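Local coordinates for protein nitrophorin Cim l NP (Cimex lectularius, PDB 2IMQ) that carries nitric oxide on a cysteine-ligated heme and delivers the gas to the bitten host during feeding, causing vasodilation, at residues T23-P37 with K62-T74. Residues are numbered along the deposited sequence; the frame is centred on the assembly and turned at random.
Sequences TNLEELLGLNSGETP and KNFQSLLTSKGYT. With HEM (protoporphyrin IX containing Fe), chain B.
Leu25 and Phe64 join the 23-37 connection to the heme-bearing helix 57-70 of a beta-sandwich with the DNase I-like fold. The connection and the helix pack on a mixed sheet whose outermost strand 73-80 begins at Tyr73: Leu29 rests on Val42 and Leu68 on Ile40, both of strand 39-46. The evidence for a CH-pi contact is direct: Leu25 CD1 stands 3.7 Å from the centroid of the Phe64 ring and only 2° off its normal. The heme methyl CMA lies over the centre of the opposite face, 3.4 Å above the ring plane, which places the phenyl group between leucine and porphyrin, close to Cys60, the proximal ligand of the iron. The other Leu25 branch, CD2, reaches the rim atom CZ of Phe64 at 3.6 Å.

Farther along the helix, Leu67 has its CG anti to the backbone N, which carries CD2 to 4.0 Å from Leu25 CB and CD1 against the CG methylene of Glu26. Leu29 and Leu68 meet tip to tip through CD1 and CD2, and Leu31 CD1 adds to this apolar cluster. At the solvent-exposed border of this cluster Lys71 NZ forms a salt bridge with Glu26 OE2 at 2.8 Å; the ammonium arrives from above the carboxylate plane, 43° out of it, while CE of the bent lysine chain packs on Leu31 CD1.

Gly72, with positive phi, ends the helix in a Schellman motif, and the chain then enters strand 73-80. Here the buried Tyr73 brings the edge of its ring, at CE2, CZ and OH, to Pro37 O. The ring of Pro37 lies beside the phenol oxygen, with CD 3.3 Å from Tyr73 OH, and that hydroxyl donates to Pro37 O over 2.6 Å, in the carbonyl plane and on a lone pair, at a C=O...O angle of 136°.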
# COMPACT_ATOMS: atom_id res chain seq x y z
N THR A 23 17.57 -4.16 -4.70
CA THR A 23 18.22 -3.46 -5.79
C THR A 23 17.53 -3.80 -7.12
O THR A 23 17.64 -3.02 -8.05
CB THR A 23 19.74 -3.79 -5.77
OG1 THR A 23 20.48 -2.85 -6.56
CG2 THR A 23 20.03 -5.15 -6.32
N ASN A 24 16.80 -4.93 -7.18
CA ASN A 24 16.02 -5.31 -8.35
C ASN A 24 14.57 -4.79 -8.22
O ASN A 24 13.76 -5.35 -7.52
CB ASN A 24 16.18 -6.82 -8.68
CG ASN A 24 15.13 -7.74 -8.10
OD1 ASN A 24 15.24 -8.18 -6.97
ND2 ASN A 24 14.07 -8.02 -8.89
N LEU A 25 14.29 -3.67 -8.88
CA LEU A 25 13.11 -2.86 -8.57
C LEU A 25 12.07 -2.91 -9.65
O LEU A 25 10.91 -2.59 -9.42
CB LEU A 25 13.53 -1.43 -8.31
CG LEU A 25 14.44 -1.14 -7.11
CD1 LEU A 25 14.81 0.32 -7.13
CD2 LEU A 25 13.79 -1.52 -5.78
N GLU A 26 12.44 -3.28 -10.87
CA GLU A 26 11.49 -3.37 -11.93
C GLU A 26 10.36 -4.33 -11.62
O GLU A 26 9.21 -4.03 -11.86
CB GLU A 26 12.15 -3.78 -13.27
CG GLU A 26 12.94 -2.67 -13.92
CD GLU A 26 13.16 -2.87 -15.41
OE1 GLU A 26 13.02 -4.02 -15.85
OE2 GLU A 26 13.43 -1.87 -16.14
N GLU A 27 10.70 -5.49 -11.10
CA GLU A 27 9.70 -6.45 -10.74
C GLU A 27 8.78 -5.91 -9.61
O GLU A 27 7.55 -6.06 -9.69
CB GLU A 27 10.36 -7.72 -10.28
CG GLU A 27 9.41 -8.85 -9.96
CD GLU A 27 10.12 -10.12 -9.54
OE1 GLU A 27 9.42 -11.12 -9.32
OE2 GLU A 27 11.36 -10.15 -9.41
N LEU A 28 9.38 -5.29 -8.61
CA LEU A 28 8.66 -4.74 -7.47
C LEU A 28 7.60 -3.75 -7.92
O LEU A 28 6.52 -3.68 -7.34
CB LEU A 28 9.67 -4.06 -6.53
CG LEU A 28 9.07 -3.61 -5.22
CD1 LEU A 28 8.73 -4.74 -4.31
CD2 LEU A 28 9.96 -2.64 -4.50
N LEU A 29 7.89 -2.98 -8.97
CA LEU A 29 7.01 -1.92 -9.43
C LEU A 29 6.15 -2.34 -10.60
O LEU A 29 5.34 -1.57 -11.09
CB LEU A 29 7.82 -0.68 -9.80
CG LEU A 29 8.77 -0.20 -8.74
CD1 LEU A 29 9.58 0.94 -9.30
CD2 LEU A 29 8.09 0.19 -7.54
N GLY A 30 6.24 -3.59 -11.03
CA GLY A 30 5.40 -4.09 -12.08
C GLY A 30 5.84 -3.63 -13.47
O GLY A 30 4.99 -3.51 -14.32
N LEU A 31 7.14 -3.39 -13.66
CA LEU A 31 7.71 -2.82 -14.90
C LEU A 31 8.44 -3.86 -15.76
O LEU A 31 8.83 -3.59 -16.91
CB LEU A 31 8.67 -1.67 -14.55
CG LEU A 31 8.02 -0.54 -13.75
CD1 LEU A 31 9.05 0.58 -13.39
CD2 LEU A 31 6.83 0.01 -14.43
N ASN A 32 8.57 -5.06 -15.24
CA ASN A 32 9.40 -6.10 -15.84
C ASN A 32 8.79 -6.79 -17.05
O ASN A 32 9.45 -7.68 -17.62
CB ASN A 32 9.72 -7.16 -14.78
CG ASN A 32 8.45 -7.90 -14.26
OD1 ASN A 32 8.38 -9.13 -14.27
ND2 ASN A 32 7.43 -7.14 -13.82
N SER A 33 7.56 -6.48 -17.43
CA SER A 33 6.96 -6.99 -18.65
C SER A 33 6.72 -5.88 -19.64
O SER A 33 6.02 -6.08 -20.63
CB SER A 33 5.67 -7.76 -18.39
OG SER A 33 4.69 -6.94 -17.76
N GLY A 34 7.34 -4.73 -19.41
CA GLY A 34 7.33 -3.63 -20.35
C GLY A 34 6.19 -2.63 -20.21
O GLY A 34 6.08 -1.72 -21.01
N GLU A 35 5.38 -2.73 -19.14
CA GLU A 35 4.31 -1.79 -18.94
C GLU A 35 4.89 -0.46 -18.48
O GLU A 35 5.94 -0.44 -17.84
CB GLU A 35 3.36 -2.33 -17.88
CG GLU A 35 2.46 -3.46 -18.38
CD GLU A 35 1.85 -4.32 -17.27
OE1 GLU A 35 2.31 -4.21 -16.12
OE2 GLU A 35 0.94 -5.12 -17.58
N THR A 36 4.14 0.63 -18.74
CA THR A 36 4.56 1.99 -18.52
C THR A 36 3.45 2.75 -17.78
O THR A 36 2.78 3.61 -18.35
CB THR A 36 4.85 2.65 -19.89
OG1 THR A 36 3.77 2.40 -20.80
CG2 THR A 36 6.00 2.00 -20.57
N PRO A 37 3.22 2.45 -16.50
CA PRO A 37 2.09 3.07 -15.84
C PRO A 37 2.28 4.54 -15.69
O PRO A 37 3.39 5.04 -15.57
CB PRO A 37 2.09 2.42 -14.47
CG PRO A 37 3.46 1.96 -14.26
CD PRO A 37 3.93 1.52 -15.63
N LYS A 62 19.24 6.77 -4.83
CA LYS A 62 20.02 6.52 -6.03
C LYS A 62 19.36 5.53 -6.95
O LYS A 62 19.21 5.77 -8.16
CB LYS A 62 21.41 6.02 -5.63
CG LYS A 62 22.40 6.09 -6.76
CD LYS A 62 23.77 5.63 -6.33
CE LYS A 62 24.80 5.92 -7.40
NZ LYS A 62 25.03 7.41 -7.57
N ASN A 63 18.94 4.39 -6.40
CA ASN A 63 18.44 3.29 -7.24
C ASN A 63 17.05 3.51 -7.79
O ASN A 63 16.77 3.18 -8.94
CB ASN A 63 18.51 1.96 -6.51
CG ASN A 63 19.95 1.61 -6.07
OD1 ASN A 63 20.90 2.11 -6.63
ND2 ASN A 63 20.08 0.78 -5.05
N PHE A 64 16.16 4.07 -6.97
CA PHE A 64 14.85 4.41 -7.49
C PHE A 64 14.94 5.50 -8.53
O PHE A 64 14.34 5.38 -9.62
CB PHE A 64 13.86 4.80 -6.39
CG PHE A 64 13.21 3.62 -5.73
CD1 PHE A 64 13.78 3.06 -4.59
CD2 PHE A 64 12.09 3.04 -6.29
CE1 PHE A 64 13.16 1.98 -3.98
CE2 PHE A 64 11.47 1.93 -5.71
CZ PHE A 64 12.02 1.41 -4.56
N GLN A 65 15.74 6.53 -8.24
CA GLN A 65 15.82 7.68 -9.18
C GLN A 65 16.53 7.24 -10.47
O GLN A 65 16.08 7.57 -11.55
CB GLN A 65 16.44 8.93 -8.53
CG GLN A 65 15.89 9.37 -7.18
CD GLN A 65 14.69 10.30 -7.17
OE1 GLN A 65 13.65 10.05 -7.81
NE2 GLN A 65 14.78 11.35 -6.33
N SER A 66 17.59 6.44 -10.37
CA SER A 66 18.23 5.85 -11.55
C SER A 66 17.26 5.12 -12.48
O SER A 66 17.25 5.37 -13.69
CB SER A 66 19.37 4.87 -11.15
OG SER A 66 20.43 5.59 -10.52
N LEU A 67 16.43 4.22 -11.94
CA LEU A 67 15.53 3.45 -12.78
C LEU A 67 14.40 4.31 -13.34
O LEU A 67 14.06 4.22 -14.53
CB LEU A 67 14.96 2.27 -12.01
CG LEU A 67 13.76 1.61 -12.69
CD1 LEU A 67 14.19 0.89 -13.96
CD2 LEU A 67 13.02 0.67 -11.72
N LEU A 68 13.83 5.16 -12.50
CA LEU A 68 12.58 5.80 -12.86
C LEU A 68 12.69 7.06 -13.72
O LEU A 68 11.85 7.30 -14.58
CB LEU A 68 11.72 6.03 -11.62
CG LEU A 68 11.23 4.72 -10.96
CD1 LEU A 68 10.56 5.07 -9.66
CD2 LEU A 68 10.34 3.89 -11.90
N THR A 69 13.75 7.82 -13.50
CA THR A 69 13.98 9.01 -14.32
C THR A 69 14.17 8.69 -15.78
O THR A 69 13.56 9.32 -16.62
CB THR A 69 15.19 9.78 -13.79
OG1 THR A 69 14.86 10.30 -12.50
CG2 THR A 69 15.46 11.04 -14.59
N SER A 70 14.95 7.66 -16.08
CA SER A 70 15.12 7.16 -17.46
C SER A 70 13.81 6.77 -18.14
O SER A 70 13.68 6.88 -19.35
CB SER A 70 16.12 5.98 -17.51
OG SER A 70 15.67 4.80 -16.86
N LYS A 71 12.81 6.36 -17.35
CA LYS A 71 11.52 5.97 -17.89
C LYS A 71 10.50 7.10 -17.98
O LYS A 71 9.38 6.88 -18.39
CB LYS A 71 10.95 4.79 -17.07
CG LYS A 71 11.77 3.50 -17.23
CD LYS A 71 11.57 2.51 -16.11
CE LYS A 71 11.06 1.15 -16.59
NZ LYS A 71 12.01 0.23 -17.24
N GLY A 72 10.89 8.30 -17.57
CA GLY A 72 10.09 9.49 -17.71
C GLY A 72 9.30 9.89 -16.50
O GLY A 72 8.43 10.76 -16.59
N TYR A 73 9.60 9.30 -15.35
CA TYR A 73 8.88 9.67 -14.13
C TYR A 73 9.48 10.83 -13.36
O TYR A 73 10.70 11.00 -13.30
CB TYR A 73 8.83 8.47 -13.17
CG TYR A 73 8.02 7.32 -13.70
CD1 TYR A 73 8.62 6.29 -14.38
CD2 TYR A 73 6.63 7.28 -13.56
CE1 TYR A 73 7.89 5.26 -14.89
CE2 TYR A 73 5.88 6.27 -14.13
CZ TYR A 73 6.51 5.23 -14.75
OH TYR A 73 5.81 4.18 -15.29
N THR A 74 8.60 11.59 -12.73
CA THR A 74 8.94 12.59 -11.79
C THR A 74 8.49 12.07 -10.39
O THR A 74 7.36 11.66 -10.25
CB THR A 74 8.15 13.87 -12.17
OG1 THR A 74 8.69 14.44 -13.38
CG2 THR A 74 8.31 14.95 -11.14
CHA HEM B . 13.66 6.94 0.40
CHB HEM B . 11.72 2.64 -0.71
CHC HEM B . 13.81 0.71 3.18
CHD HEM B . 15.48 4.98 4.50
C1A HEM B . 12.98 5.96 -0.27
C2A HEM B . 12.28 6.11 -1.52
C3A HEM B . 11.72 4.90 -1.79
C4A HEM B . 12.08 3.98 -0.75
CMA HEM B . 10.90 4.56 -3.02
CAA HEM B . 12.17 7.37 -2.40
CBA HEM B . 13.30 7.18 -3.45
CGA HEM B . 13.41 8.38 -4.38
O1A HEM B . 13.99 9.39 -3.97
O2A HEM B . 12.97 8.31 -5.55
C1B HEM B . 12.14 1.76 0.24
C2B HEM B . 11.82 0.35 0.26
C3B HEM B . 12.40 -0.20 1.33
C4B HEM B . 13.11 0.85 2.01
CMB HEM B . 10.98 -0.19 -0.84
CAB HEM B . 12.35 -1.64 1.81
CBB HEM B . 12.05 -2.64 0.97
C1C HEM B . 14.49 1.65 3.90
C2C HEM B . 15.17 1.47 5.16
C3C HEM B . 15.69 2.65 5.47
C4C HEM B . 15.24 3.62 4.52
CMC HEM B . 15.44 0.14 5.87
CAC HEM B . 16.53 2.97 6.70
CBC HEM B . 16.08 2.79 7.94
C1D HEM B . 15.10 5.89 3.54
C2D HEM B . 15.33 7.31 3.65
C3D HEM B . 14.81 7.90 2.38
C4D HEM B . 14.26 6.81 1.62
CMD HEM B . 16.03 8.05 4.79
CAD HEM B . 14.84 9.41 2.07
CBD HEM B . 16.31 9.75 1.84
CGD HEM B . 16.43 11.10 1.20
O1D HEM B . 17.62 11.51 0.96
O2D HEM B . 15.37 11.73 0.95
NA HEM B . 12.87 4.65 0.18
NB HEM B . 12.90 2.04 1.34
NC HEM B . 14.53 2.97 3.57
ND HEM B . 14.45 5.64 2.34
FE HEM B . 13.82 3.80 1.79